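Local coordinates for putative regulator (Escherichia coli O6, PDB 3HFI), which probably regulates transcription as a DNA-binding repressor or activator of the kind whose UTRA domain senses a small-molecule effector, though its ligand and target genes are unknown, at residues A[104-109]-A[136-141]; A[69-74]-A[90-95]; A[130-135]-A[151-156]; A[28-33]-A[54-59]. All coordinates share one frame; numbering follows the deposited sequence.

Overall arrangement
All four contacts belong to one antiparallel sheet of six strands and the helix packed on it. Interactions 1, 2 and 3 are buried; interaction 4, pairing edge strand 26-35 with strand 51-60, is only partly so. Interaction 1 joins strand 130-139 to 105-114, which is outermost in its chain but pairs with a strand of the second subunit. Interaction 3 uses the same strand 130-139, here against 144-153. Interaction 2, nearest the chain's centre, sets helix 91-99 on strand 65-73 through side chains alone. Glu70 on strand 65-73 links interactions 2 and 3 by a probable bond to Trp152 NE1. Interactions 1 and 4 each contain a classic bulge, whereas interaction 3 keeps regular register.

Interaction 1. Residues A[104-109]-A[136-141]; sequences RYSESR and QLVFFS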
# COMPACT_ATOMS: atom_id res chain seq x y z
N ARG A 104 -8.17 -1.56 9.07
CA ARG A 104 -8.05 -0.16 9.24
C ARG A 104 -6.68 0.45 9.07
O ARG A 104 -6.64 1.67 8.88
CB ARG A 104 -8.57 0.25 10.61
CG ARG A 104 -10.01 -0.23 10.86
CD ARG A 104 -10.54 0.36 12.14
NE ARG A 104 -11.81 -0.27 12.45
CZ ARG A 104 -12.99 0.20 12.10
NH1 ARG A 104 -13.09 1.37 11.45
NH2 ARG A 104 -14.09 -0.49 12.45
N TYR A 105 -5.62 -0.34 9.15
CA TYR A 105 -4.25 0.14 8.98
C TYR A 105 -3.34 -0.88 8.37
O TYR A 105 -3.51 -2.10 8.53
CB TYR A 105 -3.53 0.53 10.30
CG TYR A 105 -4.32 1.39 11.22
CD1 TYR A 105 -4.11 2.79 11.26
CD2 TYR A 105 -5.26 0.84 12.09
CE1 TYR A 105 -4.86 3.61 12.13
CE2 TYR A 105 -5.98 1.65 12.97
CZ TYR A 105 -5.78 3.03 12.97
OH TYR A 105 -6.51 3.83 13.82
N SER A 106 -2.29 -0.33 7.79
CA SER A 106 -1.27 -1.00 7.01
C SER A 106 0.04 -0.27 7.28
O SER A 106 0.04 0.97 7.27
CB SER A 106 -1.51 -0.66 5.53
OG SER A 106 -1.46 -1.83 4.94
N GLU A 107 1.16 -0.99 7.35
CA GLU A 107 2.46 -0.36 7.36
C GLU A 107 3.28 -1.19 6.38
O GLU A 107 3.22 -2.39 6.44
CB GLU A 107 3.13 -0.54 8.73
CG GLU A 107 2.51 0.25 9.83
CD GLU A 107 3.11 -0.06 11.23
OE1 GLU A 107 3.77 -1.11 11.45
OE2 GLU A 107 2.87 0.76 12.13
N SER A 108 4.11 -0.56 5.57
CA SER A 108 5.01 -1.29 4.74
C SER A 108 6.40 -0.74 4.88
O SER A 108 6.59 0.44 5.09
CB SER A 108 4.58 -1.13 3.28
OG SER A 108 3.24 -1.48 3.08
N ARG A 109 7.36 -1.60 4.60
CA ARG A 109 8.77 -1.28 4.65
C ARG A 109 9.38 -1.85 3.41
O ARG A 109 9.10 -2.99 3.08
CB ARG A 109 9.35 -1.93 5.87
CG ARG A 109 10.76 -1.60 6.16
CD ARG A 109 11.03 -2.24 7.51
NE ARG A 109 12.40 -2.14 7.98
CZ ARG A 109 12.89 -2.86 9.01
NH1 ARG A 109 12.10 -3.73 9.67
NH2 ARG A 109 14.19 -2.71 9.38
N GLN A 136 4.87 -6.04 4.88
CA GLN A 136 3.68 -5.29 5.15
C GLN A 136 2.95 -5.90 6.32
O GLN A 136 2.70 -7.11 6.35
CB GLN A 136 2.77 -5.35 3.95
CG GLN A 136 1.49 -4.52 4.16
CD GLN A 136 0.58 -4.57 3.00
OE1 GLN A 136 0.05 -5.67 2.65
NE2 GLN A 136 0.37 -3.40 2.35
N LEU A 137 2.58 -5.07 7.27
CA LEU A 137 1.84 -5.50 8.43
C LEU A 137 0.46 -4.88 8.28
O LEU A 137 0.36 -3.70 8.09
CB LEU A 137 2.55 -5.04 9.72
CG LEU A 137 2.10 -5.61 11.06
CD1 LEU A 137 2.03 -7.12 11.05
CD2 LEU A 137 2.97 -5.12 12.22
N VAL A 138 -0.58 -5.69 8.41
CA VAL A 138 -1.98 -5.33 8.22
C VAL A 138 -2.72 -5.51 9.54
O VAL A 138 -2.53 -6.52 10.21
CB VAL A 138 -2.61 -6.18 7.08
CG1 VAL A 138 -4.11 -5.84 6.89
CG2 VAL A 138 -1.82 -5.96 5.75
N PHE A 139 -3.53 -4.51 9.94
CA PHE A 139 -4.13 -4.40 11.26
C PHE A 139 -5.63 -4.23 11.14
O PHE A 139 -6.11 -3.51 10.24
CB PHE A 139 -3.69 -3.15 11.99
CG PHE A 139 -2.22 -3.07 12.32
CD1 PHE A 139 -1.80 -3.17 13.63
CD2 PHE A 139 -1.29 -2.78 11.35
CE1 PHE A 139 -0.45 -3.00 13.96
CE2 PHE A 139 0.06 -2.62 11.64
CZ PHE A 139 0.49 -2.72 12.96
N PHE A 140 -6.36 -4.85 12.06
CA PHE A 140 -7.73 -4.46 12.32
C PHE A 140 -7.82 -3.19 13.14
O PHE A 140 -8.64 -2.33 12.92
CB PHE A 140 -8.40 -5.57 13.11
CG PHE A 140 -8.66 -6.82 12.32
CD1 PHE A 140 -9.20 -6.77 11.03
CD2 PHE A 140 -8.40 -8.05 12.89
CE1 PHE A 140 -9.47 -7.96 10.35
CE2 PHE A 140 -8.71 -9.25 12.21
CZ PHE A 140 -9.23 -9.20 10.96
N SER A 141 -7.02 -3.09 14.17
CA SER A 141 -7.04 -1.91 14.97
C SER A 141 -5.60 -1.65 15.26
O SER A 141 -4.74 -2.51 15.03
CB SER A 141 -7.80 -2.09 16.29
OG SER A 141 -7.12 -2.98 17.16
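Phe139 O faces two successive residues, Arg104 and Tyr105, in a classic beta bulge. Arg104 N donates to Phe139 O at 3.1 Å, lying in the carbonyl plane, while Tyr105 N makes a weak bond to the same oxygen. Beyond the bulge the pairing is regular: Phe139 N returns a bond of 2.8 Å to Tyr105 O, and Glu107 and Leu137 exchange two more. At the bulged end the aliphatic chain of Arg104 runs past Phe140 O, which sits 3.2 Å from Arg104 CG. Tyr105 and Phe139 share a sheet face with Glu107 and Leu137, and Tyr105 CB meets Phe139 CB at 4.1 Å. With CG of Phe139 beside its own backbone N (chi1 -65°), the ring leans back along the strand toward Glu107. Its CE2-CZ side lies beside the Glu107 carboxylate, Glu107 OE1 coming 4.0 Å from Phe139 CZ near the ring plane; the two planes are 71° apart. Tyr105 O also lies at the ring's edge. On the other face Gln136 stretches its extended chain between two serines, Gln136 NE2 standing 3.5 Å from both Ser106 OG and Ser108 OG. Its amide is held instead by the second subunit, NE2 by the Tyr159 carbonyl and OE1 by the Gly161 N-H of that chain. Residues 105-109 also pair antiparallel with a strand of the second subunit. The arrangement is that of a bulged antiparallel pair whose sheet continues across the dimer interface of this UTRA domain.

Interaction 2. Residues A[69-74]-A[90-95]; sequences IENRIN and NLFPTI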
# COMPACT_ATOMS: atom_id res chain seq x y z
N ILE A 69 3.77 -13.33 -3.25
CA ILE A 69 3.28 -12.88 -1.98
C ILE A 69 3.29 -14.04 -1.01
O ILE A 69 2.74 -15.11 -1.32
CB ILE A 69 1.84 -12.34 -2.08
CG1 ILE A 69 1.74 -11.35 -3.27
CG2 ILE A 69 1.43 -11.72 -0.72
CD1 ILE A 69 0.34 -10.81 -3.52
N GLU A 70 3.89 -13.83 0.16
CA GLU A 70 3.86 -14.79 1.28
C GLU A 70 3.14 -14.14 2.43
O GLU A 70 3.66 -13.17 3.03
CB GLU A 70 5.28 -15.11 1.68
CG GLU A 70 6.01 -15.73 0.58
CD GLU A 70 7.39 -16.09 1.01
OE1 GLU A 70 8.28 -15.21 0.92
OE2 GLU A 70 7.58 -17.27 1.40
N ASN A 71 1.92 -14.57 2.69
CA ASN A 71 1.11 -14.05 3.76
C ASN A 71 1.23 -14.95 5.00
O ASN A 71 1.24 -16.18 4.88
CB ASN A 71 -0.37 -14.01 3.33
CG ASN A 71 -0.62 -13.24 2.08
OD1 ASN A 71 -1.04 -13.78 1.06
ND2 ASN A 71 -0.42 -11.93 2.17
N ARG A 72 1.29 -14.36 6.19
CA ARG A 72 1.23 -15.08 7.42
C ARG A 72 0.14 -14.43 8.27
O ARG A 72 0.20 -13.25 8.61
CB ARG A 72 2.57 -14.99 8.10
CG ARG A 72 3.60 -15.97 7.53
CD ARG A 72 4.94 -15.73 8.03
NE ARG A 72 5.91 -16.75 7.58
CZ ARG A 72 6.74 -16.57 6.55
NH1 ARG A 72 6.69 -15.48 5.83
NH2 ARG A 72 7.59 -17.50 6.20
N ILE A 73 -0.85 -15.24 8.62
CA ILE A 73 -2.15 -14.82 9.15
C ILE A 73 -2.40 -15.39 10.54
O ILE A 73 -2.25 -16.60 10.75
CB ILE A 73 -3.29 -15.28 8.20
CG1 ILE A 73 -3.10 -14.67 6.80
CG2 ILE A 73 -4.60 -14.82 8.78
CD1 ILE A 73 -3.33 -15.66 5.65
N ASN A 74 -2.76 -14.51 11.50
CA ASN A 74 -3.17 -14.94 12.82
C ASN A 74 -4.57 -15.56 12.72
O ASN A 74 -5.57 -14.86 12.65
CB ASN A 74 -3.21 -13.75 13.77
CG ASN A 74 -3.59 -14.14 15.16
OD1 ASN A 74 -3.82 -15.32 15.44
ND2 ASN A 74 -3.61 -13.18 16.05
N ASN A 90 -10.99 -14.28 -2.31
CA ASN A 90 -9.98 -13.23 -2.10
C ASN A 90 -9.57 -13.15 -0.62
O ASN A 90 -10.41 -13.26 0.28
CB ASN A 90 -10.53 -11.87 -2.55
CG ASN A 90 -10.95 -11.87 -4.00
OD1 ASN A 90 -12.08 -11.48 -4.34
ND2 ASN A 90 -10.05 -12.33 -4.88
N LEU A 91 -8.27 -12.96 -0.39
CA LEU A 91 -7.74 -13.15 0.95
C LEU A 91 -8.31 -12.15 1.94
O LEU A 91 -8.89 -12.55 2.93
CB LEU A 91 -6.21 -13.06 0.95
CG LEU A 91 -5.54 -13.15 2.29
CD1 LEU A 91 -5.96 -14.44 3.09
CD2 LEU A 91 -4.05 -13.10 2.07
N PHE A 92 -8.16 -10.86 1.65
CA PHE A 92 -8.50 -9.85 2.62
C PHE A 92 -10.00 -9.65 2.87
O PHE A 92 -10.41 -9.57 4.04
CB PHE A 92 -7.72 -8.58 2.34
CG PHE A 92 -6.25 -8.76 2.58
CD1 PHE A 92 -5.74 -8.76 3.88
CD2 PHE A 92 -5.39 -9.03 1.54
CE1 PHE A 92 -4.39 -8.98 4.12
CE2 PHE A 92 -4.00 -9.23 1.79
CZ PHE A 92 -3.52 -9.20 3.08
N PRO A 93 -10.83 -9.70 1.82
CA PRO A 93 -12.26 -9.79 2.04
C PRO A 93 -12.64 -10.94 2.92
O PRO A 93 -13.53 -10.80 3.75
CB PRO A 93 -12.81 -10.00 0.63
CG PRO A 93 -11.82 -9.24 -0.25
CD PRO A 93 -10.49 -9.55 0.40
N THR A 94 -11.95 -12.08 2.78
CA THR A 94 -12.27 -13.25 3.56
C THR A 94 -11.87 -13.09 5.03
O THR A 94 -12.57 -13.56 5.93
CB THR A 94 -11.62 -14.54 2.96
OG1 THR A 94 -12.03 -14.71 1.59
CG2 THR A 94 -12.02 -15.77 3.74
N ILE A 95 -10.72 -12.48 5.28
CA ILE A 95 -10.27 -12.13 6.63
C ILE A 95 -11.37 -11.28 7.27
O ILE A 95 -11.80 -11.56 8.39
CB ILE A 95 -8.88 -11.43 6.54
CG1 ILE A 95 -7.80 -12.49 6.18
CG2 ILE A 95 -8.53 -10.65 7.81
CD1 ILE A 95 -6.35 -11.92 5.99
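Leu91 turns its CG away from its own backbone N (chi1 176°), which carries both methyls toward strand 69-73, while Asn71 sets its CG beside the backbone N (chi1 -56°) and, like Ile73, reaches out to meet it. Leu91 then divides its two methyls between them. Leu91 CD2 presses on the Asn71 amide, 3.2 Å from Asn71 OD1 and 3.4 Å from Asn71 CG, the side chains coming from opposite directions. Leu91 CD1 meets Ile73 CD1 tip to tip at 3.9 Å. One turn along, Ile95 CD1 approaches Ile73 CG1 at 4.3 Å. This is helix-on-sheet packing within the UTRA domain: the segment axes run nearly parallel, 7° apart, and the contact is made by side chains with no hydrogen bond across it. Phe92 CZ comes obliquely within 4.2 Å of Asn71 ND2, and the Phe92 ring is covered on one face by Leu91 CG. The buried Asn71 amide is satisfied from neighbouring strands, OD1 by Arg57 NH1 and ND2 by Glu147 OE2, which would fix its rotation under the leucine. At the start of the helix Asn90 O accepts from both OG1 and N of Thr94, from opposite faces of its carbonyl plane.

Interaction 3. Residues A[130-135]-A[151-156]; sequences PVLHLE and VWLKGN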
# COMPACT_ATOMS: atom_id res chain seq x y z
N PRO A 130 18.25 -8.70 -8.39
CA PRO A 130 17.68 -7.84 -7.35
C PRO A 130 16.18 -7.56 -7.58
O PRO A 130 15.76 -7.24 -8.71
CB PRO A 130 18.50 -6.54 -7.46
CG PRO A 130 18.97 -6.52 -8.87
CD PRO A 130 19.23 -7.96 -9.22
N VAL A 131 15.39 -7.67 -6.52
CA VAL A 131 13.97 -7.38 -6.61
C VAL A 131 13.62 -6.40 -5.50
O VAL A 131 14.38 -6.24 -4.54
CB VAL A 131 13.16 -8.66 -6.49
CG1 VAL A 131 13.49 -9.56 -7.65
CG2 VAL A 131 13.44 -9.35 -5.18
N LEU A 132 12.47 -5.74 -5.64
CA LEU A 132 11.95 -4.95 -4.54
C LEU A 132 11.28 -5.90 -3.56
O LEU A 132 10.42 -6.71 -3.92
CB LEU A 132 10.97 -3.86 -5.00
CG LEU A 132 10.39 -3.03 -3.83
CD1 LEU A 132 11.41 -1.94 -3.37
CD2 LEU A 132 9.07 -2.38 -4.22
N HIS A 133 11.70 -5.80 -2.32
CA HIS A 133 11.09 -6.57 -1.27
C HIS A 133 10.29 -5.62 -0.37
O HIS A 133 10.78 -4.58 0.05
CB HIS A 133 12.15 -7.29 -0.46
CG HIS A 133 11.61 -7.98 0.74
ND1 HIS A 133 10.76 -9.07 0.65
CD2 HIS A 133 11.86 -7.80 2.05
CE1 HIS A 133 10.46 -9.49 1.86
NE2 HIS A 133 11.12 -8.75 2.73
N LEU A 134 9.07 -6.01 -0.08
CA LEU A 134 8.20 -5.30 0.83
C LEU A 134 7.82 -6.20 1.98
O LEU A 134 7.52 -7.38 1.78
CB LEU A 134 6.99 -4.93 0.04
CG LEU A 134 5.88 -4.15 0.63
CD1 LEU A 134 5.89 -2.96 -0.30
CD2 LEU A 134 4.56 -4.91 0.52
N GLU A 135 7.90 -5.68 3.22
CA GLU A 135 7.22 -6.32 4.36
C GLU A 135 6.04 -5.45 4.69
O GLU A 135 6.20 -4.26 4.85
CB GLU A 135 8.07 -6.35 5.63
CG GLU A 135 9.27 -7.21 5.62
CD GLU A 135 10.03 -7.12 6.96
OE1 GLU A 135 10.09 -6.04 7.56
OE2 GLU A 135 10.55 -8.11 7.42
N VAL A 151 6.48 -9.46 0.22
CA VAL A 151 6.14 -9.36 -1.20
C VAL A 151 7.41 -9.19 -2.00
O VAL A 151 8.26 -8.39 -1.63
CB VAL A 151 5.18 -8.21 -1.46
CG1 VAL A 151 4.82 -8.14 -2.90
CG2 VAL A 151 3.91 -8.38 -0.63
N TRP A 152 7.51 -9.92 -3.10
CA TRP A 152 8.67 -9.92 -3.97
C TRP A 152 8.21 -9.39 -5.30
O TRP A 152 7.44 -10.06 -6.00
CB TRP A 152 9.20 -11.32 -4.11
CG TRP A 152 9.41 -11.91 -2.80
CD1 TRP A 152 8.49 -12.60 -2.03
CD2 TRP A 152 10.58 -11.81 -2.04
NE1 TRP A 152 9.04 -12.95 -0.83
CE2 TRP A 152 10.33 -12.48 -0.80
CE3 TRP A 152 11.82 -11.23 -2.26
CZ2 TRP A 152 11.30 -12.58 0.19
CZ3 TRP A 152 12.78 -11.33 -1.29
CH2 TRP A 152 12.52 -12.02 -0.08
N LEU A 153 8.66 -8.18 -5.62
CA LEU A 153 8.02 -7.39 -6.65
C LEU A 153 9.18 -7.37 -7.57
O LEU A 153 10.23 -7.04 -7.10
CB LEU A 153 8.14 -5.90 -6.41
CG LEU A 153 6.90 -5.21 -5.85
CD1 LEU A 153 6.73 -5.54 -4.40
CD2 LEU A 153 7.09 -3.70 -6.04
N LYS A 154 9.06 -7.73 -8.83
CA LYS A 154 10.29 -7.76 -9.67
C LYS A 154 10.31 -6.49 -10.53
O LYS A 154 11.22 -6.29 -11.32
CB LYS A 154 9.36 -8.79 -10.37
CG LYS A 154 9.65 -9.12 -11.82
CD LYS A 154 8.57 -10.07 -12.35
CE LYS A 154 8.63 -10.26 -13.87
NZ LYS A 154 9.12 -11.62 -14.30
N GLY A 155 9.30 -5.65 -10.37
CA GLY A 155 9.18 -4.41 -11.13
C GLY A 155 9.43 -3.10 -10.40
O GLY A 155 10.58 -2.69 -10.29
N ASN A 156 8.39 -2.42 -9.91
CA ASN A 156 8.60 -1.11 -9.28
C ASN A 156 7.51 -0.59 -8.35
O ASN A 156 6.33 -0.79 -8.58
CB ASN A 156 8.91 -0.06 -10.35
CG ASN A 156 9.96 0.91 -9.90
OD1 ASN A 156 11.07 0.52 -9.54
ND2 ASN A 156 9.63 2.19 -9.92
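Val151 N gives the shortest polar bond here, 2.8 Å to Leu134 O, with the donor in the carbonyl plane. Leu134 N answers to Val151 O in a nearly straight bond. Leu132 and Leu153 form a second hydrogen-bonded pair, Leu153 N lying 2.9 Å from Leu132 O and the bond from Leu132 N to Leu153 O being more bent. Between these pairs His133 and Trp152 form a non-hydrogen-bonded one, and their side chains run side by side on the same face. His133 CG stands opposite its backbone N, whereas Trp152 CG lies beside its own (chi1 -52°), and this brings the indole's six-membered ring alongside the imidazole. His133 ND1 sits 3.4 Å above the Trp152 indole plane, over one face and toward the rim, and the ring planes are inclined by 36°. Val131 CG2 touches the edge of the same indole at Trp152 CE3, 3.8 Å away. The two strands are the arms of a beta hairpin, 130-139 with 144-153, twisted so that the segment axes lie 148° apart. On its reverse face Leu134 CD2 packs against Val151 CG2 at 3.7 Å, and Leu132 CB lies 3.8 Å from Leu153 CB. The indole N-H is taken by Glu70 OE1 on strand 65-73, and helix 117-123 adds Arg119 and Leu123 around the Trp152 side chain. Lys154, where the strand gives way to a loop, bonds through NZ to Leu123 O.

Interaction 4. Residues A[28-33]-A[54-59]; sequences VITSRI and YLERLR
Arg32 lays its guanidinium flat on the Tyr54 ring, planes 12° apart and centres 4.0 Å apart, with Arg32 NH2 3.5 Å above the Tyr54 ring plane and over its centre. CZ lies 23° off the ring normal, so the pair is both a stack and a cation-pi contact. A bend at chi3 (55°) folds the arginine chain back to reach that face. The ring's edge is met by Thr30 CG2, 3.9 Å from Tyr54 CE2. The same methyl touches the Glu56 carboxylate at OE1, where Ile29 CG2 arrives as well, and Ile29 CD1 packs on Leu58 CB at 3.6 Å. On the reverse face Ser31 CB meets Leu55 CD1 at 3.5 Å, and Val28 CG2 rests on Arg57 CG. Backbone bonds set this register. Tyr54 N reaches Arg32 O at 2.7 Å, and Glu56 N reaches Thr30 O in an almost straight line. Glu56 O then takes the N-H of Ile29 at 2.7 Å and, weakly, that of Thr30: a classic beta bulge that shifts the pairing by one residue toward Val28. Further out, Glu34 forms a salt bridge with Arg32 NH2, and Asn71 OD1 holds Arg57 NH1. A probable bond joins Glu70 OE2 to Tyr54 OH, though its modelled length is doubtful. Helix 117-123 places Phe122 against Ile29 and Glu56. With the guanidinium anchored by Glu34, the arginine is held at its polar end, and its positive charge is probably balanced by Glu34 and further stabilised by the cation-pi contact with the Tyr54 face.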
# COMPACT_ATOMS: atom_id res chain seq x y z
N VAL A 28 -2.85 -19.58 -5.69
CA VAL A 28 -2.21 -20.10 -4.49
C VAL A 28 -1.23 -21.17 -4.92
O VAL A 28 -1.60 -22.06 -5.65
CB VAL A 28 -3.23 -20.63 -3.45
CG1 VAL A 28 -2.53 -21.31 -2.29
CG2 VAL A 28 -4.05 -19.46 -2.87
N ILE A 29 0.03 -21.02 -4.55
CA ILE A 29 1.07 -22.01 -4.85
C ILE A 29 1.06 -23.04 -3.72
O ILE A 29 1.08 -24.24 -3.93
CB ILE A 29 2.46 -21.33 -4.91
CG1 ILE A 29 2.55 -20.45 -6.17
CG2 ILE A 29 3.56 -22.34 -4.92
CD1 ILE A 29 3.69 -19.40 -6.16
N THR A 30 1.02 -22.56 -2.49
CA THR A 30 1.11 -23.44 -1.36
C THR A 30 0.56 -22.78 -0.13
O THR A 30 0.47 -21.54 -0.03
CB THR A 30 2.57 -23.98 -1.14
OG1 THR A 30 2.49 -25.20 -0.42
CG2 THR A 30 3.45 -23.05 -0.40
N SER A 31 0.14 -23.63 0.80
CA SER A 31 -0.17 -23.18 2.13
C SER A 31 0.24 -24.14 3.24
O SER A 31 0.44 -25.28 3.01
CB SER A 31 -1.65 -22.82 2.26
OG SER A 31 -2.49 -23.91 2.22
N ARG A 32 0.28 -23.65 4.47
CA ARG A 32 0.85 -24.42 5.55
C ARG A 32 0.43 -23.79 6.85
O ARG A 32 0.33 -22.56 6.90
CB ARG A 32 2.34 -24.19 5.50
CG ARG A 32 3.14 -25.28 5.83
CD ARG A 32 4.53 -25.05 5.20
NE ARG A 32 5.18 -23.77 5.57
CZ ARG A 32 5.95 -23.06 4.73
NH1 ARG A 32 6.12 -23.48 3.46
NH2 ARG A 32 6.51 -21.90 5.13
N ILE A 33 0.20 -24.60 7.88
CA ILE A 33 0.02 -24.09 9.24
C ILE A 33 1.42 -24.23 9.84
O ILE A 33 1.99 -25.31 9.77
CB ILE A 33 -0.95 -24.92 10.08
CG1 ILE A 33 -2.37 -24.92 9.47
CG2 ILE A 33 -0.98 -24.44 11.52
CD1 ILE A 33 -2.82 -23.56 9.15
N TYR A 54 0.35 -19.89 6.68
CA TYR A 54 1.26 -19.36 5.72
C TYR A 54 0.62 -19.60 4.35
O TYR A 54 0.15 -20.68 4.10
CB TYR A 54 2.57 -20.09 5.78
CG TYR A 54 3.48 -19.83 4.60
CD1 TYR A 54 4.41 -18.78 4.63
CD2 TYR A 54 3.45 -20.64 3.49
CE1 TYR A 54 5.27 -18.55 3.58
CE2 TYR A 54 4.32 -20.41 2.39
CZ TYR A 54 5.23 -19.36 2.46
OH TYR A 54 6.07 -19.07 1.39
N LEU A 55 0.55 -18.58 3.49
CA LEU A 55 0.01 -18.70 2.14
C LEU A 55 1.03 -18.13 1.19
O LEU A 55 1.48 -16.99 1.38
CB LEU A 55 -1.23 -17.86 2.03
CG LEU A 55 -2.61 -18.32 1.79
CD1 LEU A 55 -2.99 -19.58 2.63
CD2 LEU A 55 -3.54 -17.10 2.00
N GLU A 56 1.36 -18.87 0.15
CA GLU A 56 2.20 -18.34 -0.91
C GLU A 56 1.36 -18.20 -2.17
O GLU A 56 0.75 -19.19 -2.63
CB GLU A 56 3.38 -19.29 -1.15
CG GLU A 56 4.50 -18.76 -2.00
CD GLU A 56 5.68 -19.79 -2.09
OE1 GLU A 56 5.45 -21.02 -2.13
OE2 GLU A 56 6.85 -19.34 -2.10
N ARG A 57 1.36 -17.00 -2.73
CA ARG A 57 0.47 -16.62 -3.83
C ARG A 57 1.26 -15.90 -4.90
O ARG A 57 2.14 -15.09 -4.60
CB ARG A 57 -0.63 -15.71 -3.30
CG ARG A 57 -1.64 -16.49 -2.47
CD ARG A 57 -2.23 -15.64 -1.41
NE ARG A 57 -3.17 -14.74 -2.01
CZ ARG A 57 -3.17 -13.41 -1.88
NH1 ARG A 57 -2.28 -12.72 -1.15
NH2 ARG A 57 -4.10 -12.74 -2.51
N LEU A 58 0.97 -16.24 -6.16
CA LEU A 58 1.70 -15.69 -7.28
C LEU A 58 0.69 -14.85 -8.03
O LEU A 58 -0.36 -15.34 -8.44
CB LEU A 58 2.30 -16.78 -8.18
CG LEU A 58 3.18 -16.31 -9.35
CD1 LEU A 58 4.54 -15.82 -8.88
CD2 LEU A 58 3.36 -17.43 -10.35
N ARG A 59 0.99 -13.57 -8.15
CA ARG A 59 0.06 -12.67 -8.78
C ARG A 59 0.60 -12.36 -10.14
O ARG A 59 1.74 -11.93 -10.24
CB ARG A 59 -0.06 -11.39 -8.02
CG ARG A 59 -0.65 -10.29 -8.86
CD ARG A 59 -1.31 -9.28 -7.97
NE ARG A 59 -2.28 -9.98 -7.13
CZ ARG A 59 -2.69 -9.56 -5.94
NH1 ARG A 59 -2.23 -8.43 -5.41
NH2 ARG A 59 -3.57 -10.29 -5.27